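Local coordinates for HTH-type transcriptional regulator TreR (Bacillus subtilis, PDB 2OGG), which represses transcription of the trehalose operon trePA, binding trehalose-6-phosphate through the UTRA effector-binding domain described here, at residues A[13-18]-A[39-44]; A[35-40]-A[57-62]; A[52-57]-A[133-138]. All coordinates share one frame; numbering follows the deposited sequence.

Contact 1. Residues A[13-18]-A[39-44]; sequences VHKFGL and EVIRSR. With SO4 (sulfate ion), chain C.
Phe16 lies alongside Val40, the ring edge at CD1 meeting the CG2 methyl at 3.7 Å. The two form a non-hydrogen-bonded pair between antiparallel strands 13-18 and 39-44, at one margin of the sheet of this UTRA effector-binding domain. A classic beta bulge interrupts the pairing: His14 and Lys15 both face Ile41, whose carbonyl oxygen takes two backbone N-H groups, a short bond from His14 N (2.7 Å) and a longer one from Lys15 N (3.3 Å). Past the bulge the regular pattern resumes, Ile41 N giving a nearly straight bond (178°) to Lys15 O and Gly17 exchanging two bonds with Glu39.

At the bulge the His14 side chain reaches along the neighbouring strand, where the ring edge runs beside Ser43 and NE2 shares a hydrogen bond of 3.0 Å with Ser43 OG. That hydroxyl has a second imidazole partner, His50 ND1, which joins it to the next strand. On the face of Lys15, the aliphatic chain lies beside Ile41, CD to CD1 at 3.9 Å. The face of Val13 and Phe16 packs on Cys71, and there Val13 CG2 touches Arg42 CG.

Beyond this apolar stem Arg42 bends at chi3 (-71°) and presents the edge of its guanidinium to a sulfate ion, which Ser74 OG and the backbone of Ile75 and Tyr76 also bind. The sulfate probably comes from the crystallisation liquor, but its site is consistent with a place for the phosphate of trehalose-6-phosphate. Arg42 NH1 and NH2 both grip sulfate O4, at 2.8 and 2.9 Å, while Arg44 NH2 holds O3.

Contact 2. Residues A[35-40]-A[57-62]; sequences DDIWEV and YFFRKH. With SO4 (sulfate ion), chain D.
Tyr57 carries its ring anti to the carbonyl carbon (chi1 -64°), and Glu39 has CG anti to the backbone N (chi1 153°); its extended chain runs beside the ring and brings OE2 to the edge, the carboxylate turned 50° from the ring plane. Tyr57 OH donates a hydrogen bond to Glu39 OE2, modelled at 2.5 Å, a doubtful length. The two are a non-hydrogen-bonded pair near the open end of the beta hairpin of strands 37-46 and 49-59. On the same face Ile37 CD1 sits over the Phe59 ring, 3.8 Å from its centroid, and Leu29 of helix 23-29 packs on both. On the other face Trp38 CB lies over the Phe58 ring; the indole NE1 is spent on Val63 O. Trp38 and Phe58 also exchange two backbone hydrogen bonds, which the aromatic packing supplements.

Where the strands end, Arg60 N donates to Asp36 O (2.9 Å). A water bridges that oxygen, Lys61 N and sulfate O1, which Asp36 N also meets at 2.7 Å. Lys61 NZ forms a salt bridge with Asp35 OD1 through a weak hydrogen bond (3.3 Å), while OD2 takes Asn32 N. Arg60 NH1 lies near sulfate O3, but the neighbouring aspartates would oppose an anion, and the sulfate probably came from the crystallisation liquor.

Contact 3. Residues A[52-57]-A[133-138]; sequences ILDKDY and TESRHR
Asp54 and Asp56 each receive a hydroxyl from the neighbouring strand: Ser135 OG donates a hydrogen bond to Asp54 OD1, modelled at 2.4 Å, probably too short to be taken literally, and Thr133 OG1 one to Asp56 OD1 at 2.7 Å. The threonine hydroxyl comes from above the carboxylate plane, 43° out of it. With CG anti to its carbonyl carbon (chi1 -82° in both), each aspartate leans toward the strand opposite. Farther along this face Ile52 CG2 rests over the His137 ring, 4.2 Å from its centroid, and Ile52 CG1 comes to 3.4 Å from CD2.

These side chains ride on regular antiparallel pairing between strands 49-59 and 129-138, in the middle of the sheet. Leu53 and Arg136, like Lys55 and Glu134, exchange two backbone bonds each, the straightest from Arg136 N to Leu53 O (178°). Their side chains lie on the other face, which helix 101-106 covers at Leu53. There Arg136 bends at chi3 and turns NH1 into a salt bridge with Glu134 OE2. Asp103 takes Arg136 NE, Glu97 also takes NH1, and Lys55 NZ pairs with Glu102.

A second shell holds the other carboxylate oxygens. Asp54 OD2 makes a salt bridge to Arg44 and Asp56 OD2 one to Arg42, while Gln131 NE2 gives a further bond to Asp56 OD1. Each carboxylate therefore has one oxygen for a hydroxyl and the other for an arginine that also holds a sulfate ion, and this network probably orients the two guanidinium groups and keeps the buried aspartates charged.

Overall arrangement
All three contacts are antiparallel strand pairs in a single sheet, running inward from strand 11-19. Contacts 1 and 2 both use strand 37-46 and share Glu39 and Val40; contacts 2 and 3 share strand 49-59 and Tyr57. Contact 3 is the buried one, near the centre of the chain, and its charged groups are paired within the contact and with residues around it. Contacts 1 and 2 are partly buried, one bulged and the other at a hairpin's open end, and each involves a sulfate ion. Contact 1 adds to backbone N-H groups two arginines, salt-bridged to the aspartates of contact 3, which probably orient them; contact 2 binds its sulfate through Asp36 N and a water, with Arg60 close by.

Contact 1. Residues A[13-18]-A[39-44]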
loop_
_atom_site.group_PDB
_atom_site.type_symbol
_atom_site.label_atom_id
_atom_site.label_comp_id
_atom_site.label_asym_id
_atom_site.label_seq_id
_atom_site.Cartn_x
_atom_site.Cartn_y
_atom_site.Cartn_z
ATOM N N VAL A 13 30.995 0.956 7.655
ATOM C CA VAL A 13 31.108 0.947 6.203
ATOM C C VAL A 13 32.302 0.105 5.801
ATOM O O VAL A 13 33.438 0.476 6.061
ATOM C CB VAL A 13 31.289 2.361 5.669
ATOM C CG1 VAL A 13 31.564 2.346 4.192
ATOM C CG2 VAL A 13 30.051 3.179 5.984
ATOM N N HIS A 14 32.043 -1.030 5.153
ATOM C CA HIS A 14 33.123 -1.956 4.804
ATOM C C HIS A 14 33.674 -1.659 3.440
ATOM O O HIS A 14 34.860 -1.511 3.300
ATOM C CB HIS A 14 32.673 -3.413 4.896
ATOM C CG HIS A 14 32.327 -3.840 6.286
ATOM N ND1 HIS A 14 33.281 -4.244 7.201
ATOM C CD2 HIS A 14 31.146 -3.836 6.950
ATOM C CE1 HIS A 14 32.694 -4.496 8.357
ATOM N NE2 HIS A 14 31.414 -4.175 8.253
ATOM N N LYS A 15 32.825 -1.639 2.421
ATOM C CA LYS A 15 33.258 -1.196 1.088
ATOM C C LYS A 15 32.471 0.052 0.747
ATOM O O LYS A 15 31.274 0.109 0.992
ATOM C CB LYS A 15 32.943 -2.240 0.020
ATOM C CG LYS A 15 33.612 -3.562 0.203
ATOM C CD LYS A 15 33.544 -4.354 -1.081
ATOM C CE LYS A 15 34.704 -5.323 -1.187
ATOM N NZ LYS A 15 34.678 -6.025 -2.492
ATOM N N PHE A 16 33.062 0.896 -0.075
ATOM C CA PHE A 16 32.387 2.078 -0.560
ATOM C C PHE A 16 33.220 2.567 -1.719
ATOM O O PHE A 16 34.464 2.620 -1.637
ATOM C CB PHE A 16 32.324 3.121 0.542
ATOM C CG PHE A 16 31.970 4.496 0.070
ATOM C CD1 PHE A 16 30.685 4.795 -0.321
ATOM C CD2 PHE A 16 32.831 5.543 0.281
ATOM C CE1 PHE A 16 30.318 6.097 -0.617
ATOM C CE2 PHE A 16 32.444 6.846 0.015
ATOM C CZ PHE A 16 31.185 7.118 -0.406
ATOM N N GLY A 17 32.571 2.784 -2.853
ATOM C CA GLY A 17 33.328 3.061 -4.081
ATOM C C GLY A 17 32.437 3.322 -5.260
ATOM O O GLY A 17 31.215 3.258 -5.120
ATOM N N LEU A 18 33.035 3.933 -6.282
ATOM C CA LEU A 18 32.343 4.351 -7.501
ATOM C C LEU A 18 33.111 3.704 -8.675
ATOM O O LEU A 18 34.253 4.065 -8.971
ATOM C CB LEU A 18 32.377 5.878 -7.626
ATOM C CG LEU A 18 31.755 6.494 -8.895
ATOM C CD1 LEU A 18 30.263 6.216 -8.957
ATOM C CD2 LEU A 18 32.002 8.007 -9.013
ATOM N N GLU A 39 28.738 1.816 -4.987
ATOM C CA GLU A 39 28.482 0.628 -4.178
ATOM C C GLU A 39 28.786 0.913 -2.714
ATOM O O GLU A 39 29.849 1.435 -2.394
ATOM C CB GLU A 39 29.341 -0.533 -4.644
ATOM C CG GLU A 39 29.637 -1.551 -3.538
ATOM C CD GLU A 39 30.329 -2.827 -4.046
ATOM O OE1 GLU A 39 31.489 -2.736 -4.505
ATOM O OE2 GLU A 39 29.697 -3.915 -4.025
ATOM N N VAL A 40 27.843 0.641 -1.827
ATOM C CA VAL A 40 28.118 0.799 -0.389
ATOM C C VAL A 40 27.761 -0.496 0.336
ATOM O O VAL A 40 26.664 -1.056 0.140
ATOM C CB VAL A 40 27.275 1.913 0.229
ATOM C CG1 VAL A 40 27.708 2.173 1.686
ATOM C CG2 VAL A 40 27.354 3.183 -0.624
ATOM N N ILE A 41 28.737 -1.065 1.033
ATOM C CA ILE A 41 28.473 -2.256 1.803
ATOM C C ILE A 41 28.713 -1.989 3.284
ATOM O O ILE A 41 29.821 -1.625 3.702
ATOM C CB ILE A 41 29.282 -3.442 1.279
ATOM C CG1 ILE A 41 28.779 -3.857 -0.106
ATOM C CG2 ILE A 41 29.228 -4.623 2.236
ATOM C CD1 ILE A 41 29.676 -4.880 -0.756
ATOM N N ARG A 42 27.674 -2.189 4.082
ATOM C CA ARG A 42 27.720 -1.861 5.512
ATOM C C ARG A 42 27.250 -3.019 6.347
ATOM O O ARG A 42 26.318 -3.722 5.953
ATOM C CB ARG A 42 26.793 -0.694 5.803
ATOM C CG ARG A 42 27.257 0.576 5.192
ATOM C CD ARG A 42 26.242 1.697 5.327
ATOM N NE ARG A 42 25.056 1.511 4.495
ATOM C CZ ARG A 42 23.926 2.195 4.692
ATOM N NH1 ARG A 42 23.804 2.974 5.775
ATOM N NH2 ARG A 42 22.858 1.939 3.954
ATOM N N SER A 43 27.671 -3.028 7.599
ATOM C CA SER A 43 27.119 -3.972 8.552
ATOM C C SER A 43 26.557 -3.176 9.701
ATOM O O SER A 43 26.996 -2.048 9.926
ATOM C CB SER A 43 28.202 -4.943 9.059
ATOM O OG SER A 43 28.996 -4.367 10.075
ATOM N N ARG A 44 25.540 -3.723 10.372
ATOM C CA ARG A 44 24.929 -3.064 11.518
ATOM C C ARG A 44 25.229 -3.871 12.769
ATOM O O ARG A 44 24.876 -5.040 12.844
ATOM C CB ARG A 44 23.409 -3.001 11.361
ATOM C CG ARG A 44 22.912 -2.600 10.006
ATOM C CD ARG A 44 22.999 -1.102 9.841
ATOM N NE ARG A 44 22.530 -0.702 8.520
ATOM C CZ ARG A 44 22.165 0.534 8.198
ATOM N NH1 ARG A 44 22.231 1.505 9.103
ATOM N NH2 ARG A 44 21.732 0.799 6.974
HETATM S S SO4 C . 19.860 3.696 5.355
HETATM O O1 SO4 C . 19.416 3.090 4.108
HETATM O O2 SO4 C . 19.099 4.893 5.656
HETATM O O3 SO4 C . 19.645 2.826 6.496
HETATM O O4 SO4 C . 21.261 4.016 5.162
#

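Contact 2. Residues A[35-40]-A[57-62]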
loop_
_atom_site.group_PDB
_atom_site.type_symbol
_atom_site.label_atom_id
_atom_site.label_comp_id
_atom_site.label_asym_id
_atom_site.label_seq_id
_atom_site.Cartn_x
_atom_site.Cartn_y
_atom_site.Cartn_z
ATOM N N ASP A 35 28.156 2.843 -17.124
ATOM C CA ASP A 35 27.368 3.540 -16.132
ATOM C C ASP A 35 28.195 3.522 -14.862
ATOM O O ASP A 35 28.795 2.508 -14.534
ATOM C CB ASP A 35 26.058 2.795 -15.875
ATOM C CG ASP A 35 24.994 3.085 -16.923
ATOM O OD1 ASP A 35 24.864 4.267 -17.347
ATOM O OD2 ASP A 35 24.217 2.147 -17.235
ATOM N N ASP A 36 28.324 4.665 -14.211
ATOM C CA ASP A 36 29.068 4.733 -12.966
ATOM C C ASP A 36 28.105 4.463 -11.816
ATOM O O ASP A 36 27.083 5.138 -11.672
ATOM C CB ASP A 36 29.758 6.093 -12.820
ATOM C CG ASP A 36 31.094 6.152 -13.562
ATOM O OD1 ASP A 36 31.632 5.069 -13.904
ATOM O OD2 ASP A 36 31.656 7.268 -13.713
ATOM N N ILE A 37 28.431 3.456 -11.018
ATOM C CA ILE A 37 27.539 2.981 -9.979
ATOM C C ILE A 37 28.232 3.136 -8.636
ATOM O O ILE A 37 29.397 2.799 -8.504
ATOM C CB ILE A 37 27.224 1.465 -10.185
ATOM C CG1 ILE A 37 26.453 1.251 -11.489
ATOM C CG2 ILE A 37 26.427 0.912 -9.021
ATOM C CD1 ILE A 37 25.161 2.010 -11.531
ATOM N N TRP A 38 27.520 3.656 -7.645
ATOM C CA TRP A 38 28.062 3.756 -6.303
ATOM C C TRP A 38 27.759 2.412 -5.669
ATOM O O TRP A 38 26.708 1.839 -5.962
ATOM C CB TRP A 38 27.285 4.816 -5.535
ATOM C CG TRP A 38 27.586 6.206 -5.928
ATOM C CD1 TRP A 38 26.718 7.112 -6.468
ATOM C CD2 TRP A 38 28.788 6.930 -5.629
ATOM N NE1 TRP A 38 27.312 8.367 -6.534
ATOM C CE2 TRP A 38 28.555 8.288 -5.968
ATOM C CE3 TRP A 38 29.964 6.603 -4.954
ATOM C CZ2 TRP A 38 29.491 9.280 -5.735
ATOM C CZ3 TRP A 38 30.897 7.608 -4.710
ATOM C CH2 TRP A 38 30.665 8.915 -5.114
ATOM N N GLU A 39 28.738 1.816 -4.987
ATOM C CA GLU A 39 28.482 0.628 -4.178
ATOM C C GLU A 39 28.786 0.913 -2.714
ATOM O O GLU A 39 29.849 1.435 -2.394
ATOM C CB GLU A 39 29.341 -0.533 -4.644
ATOM C CG GLU A 39 29.637 -1.551 -3.538
ATOM C CD GLU A 39 30.329 -2.827 -4.046
ATOM O OE1 GLU A 39 31.489 -2.736 -4.505
ATOM O OE2 GLU A 39 29.697 -3.915 -4.025
ATOM N N VAL A 40 27.843 0.641 -1.827
ATOM C CA VAL A 40 28.118 0.799 -0.389
ATOM C C VAL A 40 27.761 -0.496 0.336
ATOM O O VAL A 40 26.664 -1.056 0.140
ATOM C CB VAL A 40 27.275 1.913 0.229
ATOM C CG1 VAL A 40 27.708 2.173 1.686
ATOM C CG2 VAL A 40 27.354 3.183 -0.624
ATOM N N TYR A 57 23.375 -0.073 -4.031
ATOM C CA TYR A 57 23.929 0.208 -5.352
ATOM C C TYR A 57 22.990 1.181 -6.087
ATOM O O TYR A 57 21.826 0.859 -6.304
ATOM C CB TYR A 57 23.986 -1.087 -6.163
ATOM C CG TYR A 57 24.907 -2.120 -5.576
ATOM C CD1 TYR A 57 26.260 -2.150 -5.913
ATOM C CD2 TYR A 57 24.422 -3.115 -4.743
ATOM C CE1 TYR A 57 27.096 -3.091 -5.379
ATOM C CE2 TYR A 57 25.264 -3.948 -4.099
ATOM C CZ TYR A 57 26.591 -3.999 -4.481
ATOM O OH TYR A 57 27.434 -4.918 -3.892
ATOM N N PHE A 58 23.495 2.336 -6.516
ATOM C CA PHE A 58 22.688 3.271 -7.275
ATOM C C PHE A 58 23.530 4.109 -8.224
ATOM O O PHE A 58 24.764 4.096 -8.136
ATOM C CB PHE A 58 21.860 4.145 -6.342
ATOM C CG PHE A 58 22.665 4.788 -5.267
ATOM C CD1 PHE A 58 22.954 4.108 -4.119
ATOM C CD2 PHE A 58 23.267 6.009 -5.480
ATOM C CE1 PHE A 58 23.735 4.679 -3.145
ATOM C CE2 PHE A 58 24.036 6.600 -4.500
ATOM C CZ PHE A 58 24.248 5.948 -3.318
ATOM N N PHE A 59 22.883 4.672 -9.248
ATOM C CA PHE A 59 23.627 5.345 -10.325
ATOM C C PHE A 59 24.137 6.706 -9.865
ATOM O O PHE A 59 23.338 7.630 -9.582
ATOM C CB PHE A 59 22.765 5.553 -11.579
ATOM C CG PHE A 59 22.361 4.296 -12.267
ATOM C CD1 PHE A 59 22.854 4.007 -13.533
ATOM C CD2 PHE A 59 21.306 3.534 -11.779
ATOM C CE1 PHE A 59 22.367 2.932 -14.257
ATOM C CE2 PHE A 59 20.904 2.366 -12.436
ATOM C CZ PHE A 59 21.381 2.113 -13.715
ATOM N N ARG A 60 25.399 6.940 -10.182
ATOM C CA ARG A 60 25.979 8.219 -9.903
ATOM C C ARG A 60 25.297 9.302 -10.733
ATOM O O ARG A 60 25.234 10.448 -10.330
ATOM C CB ARG A 60 27.458 8.191 -10.190
ATOM C CG ARG A 60 28.063 9.570 -10.328
ATOM C CD ARG A 60 29.258 9.485 -11.219
ATOM N NE ARG A 60 29.656 10.802 -11.652
ATOM C CZ ARG A 60 28.988 11.532 -12.535
ATOM N NH1 ARG A 60 27.981 11.005 -13.229
ATOM N NH2 ARG A 60 29.434 12.742 -12.829
ATOM N N LYS A 61 24.767 8.939 -11.887
ATOM C CA LYS A 61 24.178 9.945 -12.769
ATOM C C LYS A 61 23.019 10.666 -12.105
ATOM O O LYS A 61 22.863 11.852 -12.259
ATOM C CB LYS A 61 23.754 9.308 -14.084
ATOM C CG LYS A 61 22.473 9.852 -14.676
ATOM C CD LYS A 61 22.063 8.942 -15.838
ATOM C CE LYS A 61 22.424 7.470 -15.524
ATOM N NZ LYS A 61 22.607 6.642 -16.749
ATOM N N HIS A 62 22.365 9.979 -11.184
ATOM C CA HIS A 62 21.271 10.564 -10.432
ATOM C C HIS A 62 21.641 11.119 -9.044
ATOM O O HIS A 62 21.012 12.093 -8.586
ATOM C CB HIS A 62 20.069 9.607 -10.393
ATOM C CG HIS A 62 19.326 9.535 -11.694
ATOM N ND1 HIS A 62 19.374 8.423 -12.519
ATOM C CD2 HIS A 62 18.629 10.491 -12.376
ATOM C CE1 HIS A 62 18.730 8.695 -13.643
ATOM N NE2 HIS A 62 18.291 9.947 -13.592
HETATM S S SO4 D . 27.845 8.023 -15.695
HETATM O O1 SO4 D . 27.142 6.815 -15.253
HETATM O O2 SO4 D . 26.843 9.039 -16.035
HETATM O O3 SO4 D . 28.707 8.556 -14.626
HETATM O O4 SO4 D . 28.671 7.683 -16.859
HETATM O O HOH W 1 25.445 6.778 -13.298
#

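Contact 3. Residues A[52-57]-A[133-138]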
loop_
_atom_site.group_PDB
_atom_site.type_symbol
_atom_site.label_atom_id
_atom_site.label_comp_id
_atom_site.label_asym_id
_atom_site.label_seq_id
_atom_site.Cartn_x
_atom_site.Cartn_y
_atom_site.Cartn_z
ATOM N N ILE A 52 23.310 -7.557 10.534
ATOM C CA ILE A 52 22.728 -7.259 9.239
ATOM C C ILE A 52 23.814 -6.797 8.279
ATOM O O ILE A 52 24.690 -6.008 8.646
ATOM C CB ILE A 52 21.637 -6.170 9.335
ATOM C CG1 ILE A 52 20.479 -6.664 10.198
ATOM C CG2 ILE A 52 21.084 -5.843 7.932
ATOM C CD1 ILE A 52 19.930 -5.615 11.139
ATOM N N LEU A 53 23.737 -7.236 7.031
ATOM C CA LEU A 53 24.667 -6.725 6.039
ATOM C C LEU A 53 23.883 -6.004 4.970
ATOM O O LEU A 53 22.924 -6.557 4.440
ATOM C CB LEU A 53 25.511 -7.840 5.439
ATOM C CG LEU A 53 26.558 -7.242 4.511
ATOM C CD1 LEU A 53 27.714 -6.692 5.329
ATOM C CD2 LEU A 53 27.005 -8.214 3.402
ATOM N N ASP A 54 24.122 -4.701 4.839
ATOM C CA ASP A 54 23.349 -3.863 3.918
ATOM C C ASP A 54 24.178 -3.509 2.689
ATOM O O ASP A 54 25.258 -2.934 2.808
ATOM C CB ASP A 54 22.913 -2.587 4.621
ATOM C CG ASP A 54 21.667 -2.788 5.477
ATOM O OD1 ASP A 54 20.749 -3.503 5.010
ATOM O OD2 ASP A 54 21.553 -2.157 6.569
ATOM N N LYS A 55 23.736 -3.946 1.523
ATOM C CA LYS A 55 24.422 -3.580 0.271
ATOM C C LYS A 55 23.575 -2.631 -0.579
ATOM O O LYS A 55 22.408 -2.916 -0.843
ATOM C CB LYS A 55 24.789 -4.850 -0.498
ATOM C CG LYS A 55 25.679 -5.778 0.332
ATOM C CD LYS A 55 25.712 -7.218 -0.172
ATOM C CE LYS A 55 26.517 -7.315 -1.463
ATOM N NZ LYS A 55 26.896 -8.706 -1.800
ATOM N N ASP A 56 24.038 -1.404 -0.769
ATOM C CA ASP A 56 23.319 -0.498 -1.659
ATOM C C ASP A 56 24.109 -0.286 -2.943
ATOM O O ASP A 56 25.289 0.040 -2.859
ATOM C CB ASP A 56 23.054 0.853 -0.983
ATOM C CG ASP A 56 21.823 0.830 -0.065
ATOM O OD1 ASP A 56 20.714 1.026 -0.612
ATOM O OD2 ASP A 56 21.955 0.677 1.195
ATOM N N TYR A 57 23.375 -0.073 -4.031
ATOM C CA TYR A 57 23.929 0.208 -5.352
ATOM C C TYR A 57 22.990 1.181 -6.087
ATOM O O TYR A 57 21.826 0.859 -6.304
ATOM C CB TYR A 57 23.986 -1.087 -6.163
ATOM C CG TYR A 57 24.907 -2.120 -5.576
ATOM C CD1 TYR A 57 26.260 -2.150 -5.913
ATOM C CD2 TYR A 57 24.422 -3.115 -4.743
ATOM C CE1 TYR A 57 27.096 -3.091 -5.379
ATOM C CE2 TYR A 57 25.264 -3.948 -4.099
ATOM C CZ TYR A 57 26.591 -3.999 -4.481
ATOM O OH TYR A 57 27.434 -4.918 -3.892
ATOM N N THR A 133 18.922 -2.457 -3.460
ATOM C CA THR A 133 19.376 -2.716 -2.105
ATOM C C THR A 133 19.181 -4.180 -1.752
ATOM O O THR A 133 18.256 -4.827 -2.230
ATOM C CB THR A 133 18.615 -1.834 -1.125
ATOM O OG1 THR A 133 18.725 -0.477 -1.562
ATOM C CG2 THR A 133 19.195 -1.930 0.285
ATOM N N GLU A 134 20.165 -4.735 -1.077
ATOM C CA GLU A 134 20.149 -6.132 -0.654
ATOM C C GLU A 134 20.524 -6.167 0.820
ATOM O O GLU A 134 21.602 -5.697 1.196
ATOM C CB GLU A 134 21.159 -6.966 -1.439
ATOM C CG GLU A 134 21.192 -8.396 -0.944
ATOM C CD GLU A 134 22.269 -9.248 -1.584
ATOM O OE1 GLU A 134 22.493 -9.126 -2.809
ATOM O OE2 GLU A 134 22.773 -10.161 -0.889
ATOM N N SER A 135 19.543 -6.476 1.661
ATOM C CA SER A 135 19.706 -6.367 3.104
ATOM C C SER A 135 19.634 -7.750 3.708
ATOM O O SER A 135 18.642 -8.449 3.532
ATOM C CB SER A 135 18.585 -5.509 3.669
ATOM O OG SER A 135 18.899 -5.056 4.965
ATOM N N ARG A 136 20.751 -8.217 4.239
ATOM C CA ARG A 136 20.855 -9.606 4.692
ATOM C C ARG A 136 20.829 -9.695 6.219
ATOM O O ARG A 136 21.729 -9.159 6.893
ATOM C CB ARG A 136 22.142 -10.223 4.142
ATOM C CG ARG A 136 22.316 -9.952 2.657
ATOM C CD ARG A 136 23.574 -10.595 2.077
ATOM N NE ARG A 136 23.555 -12.051 2.165
ATOM C CZ ARG A 136 23.079 -12.860 1.219
ATOM N NH1 ARG A 136 22.535 -12.345 0.122
ATOM N NH2 ARG A 136 23.141 -14.186 1.374
ATOM N N HIS A 137 19.794 -10.347 6.761
ATOM C CA HIS A 137 19.647 -10.491 8.203
ATOM C C HIS A 137 19.916 -11.890 8.688
ATOM O O HIS A 137 19.371 -12.846 8.152
ATOM C CB HIS A 137 18.224 -10.167 8.613
ATOM C CG HIS A 137 17.779 -8.798 8.220
ATOM N ND1 HIS A 137 17.475 -8.462 6.919
ATOM C CD2 HIS A 137 17.536 -7.690 8.963
ATOM C CE1 HIS A 137 17.088 -7.197 6.871
ATOM N NE2 HIS A 137 17.091 -6.716 8.102
ATOM N N ARG A 138 20.590 -11.988 9.825
ATOM C CA ARG A 138 20.573 -13.191 10.622
ATOM C C ARG A 138 19.133 -13.499 11.070
ATOM O O ARG A 138 18.370 -12.595 11.426
ATOM C CB ARG A 138 21.448 -12.969 11.836
ATOM C CG ARG A 138 22.072 -14.245 12.389
ATOM C CD ARG A 138 23.092 -13.865 13.433
ATOM N NE ARG A 138 22.475 -13.481 14.702
ATOM C CZ ARG A 138 23.154 -13.274 15.830
ATOM N NH1 ARG A 138 24.483 -13.397 15.849
ATOM N NH2 ARG A 138 22.512 -12.890 16.925
#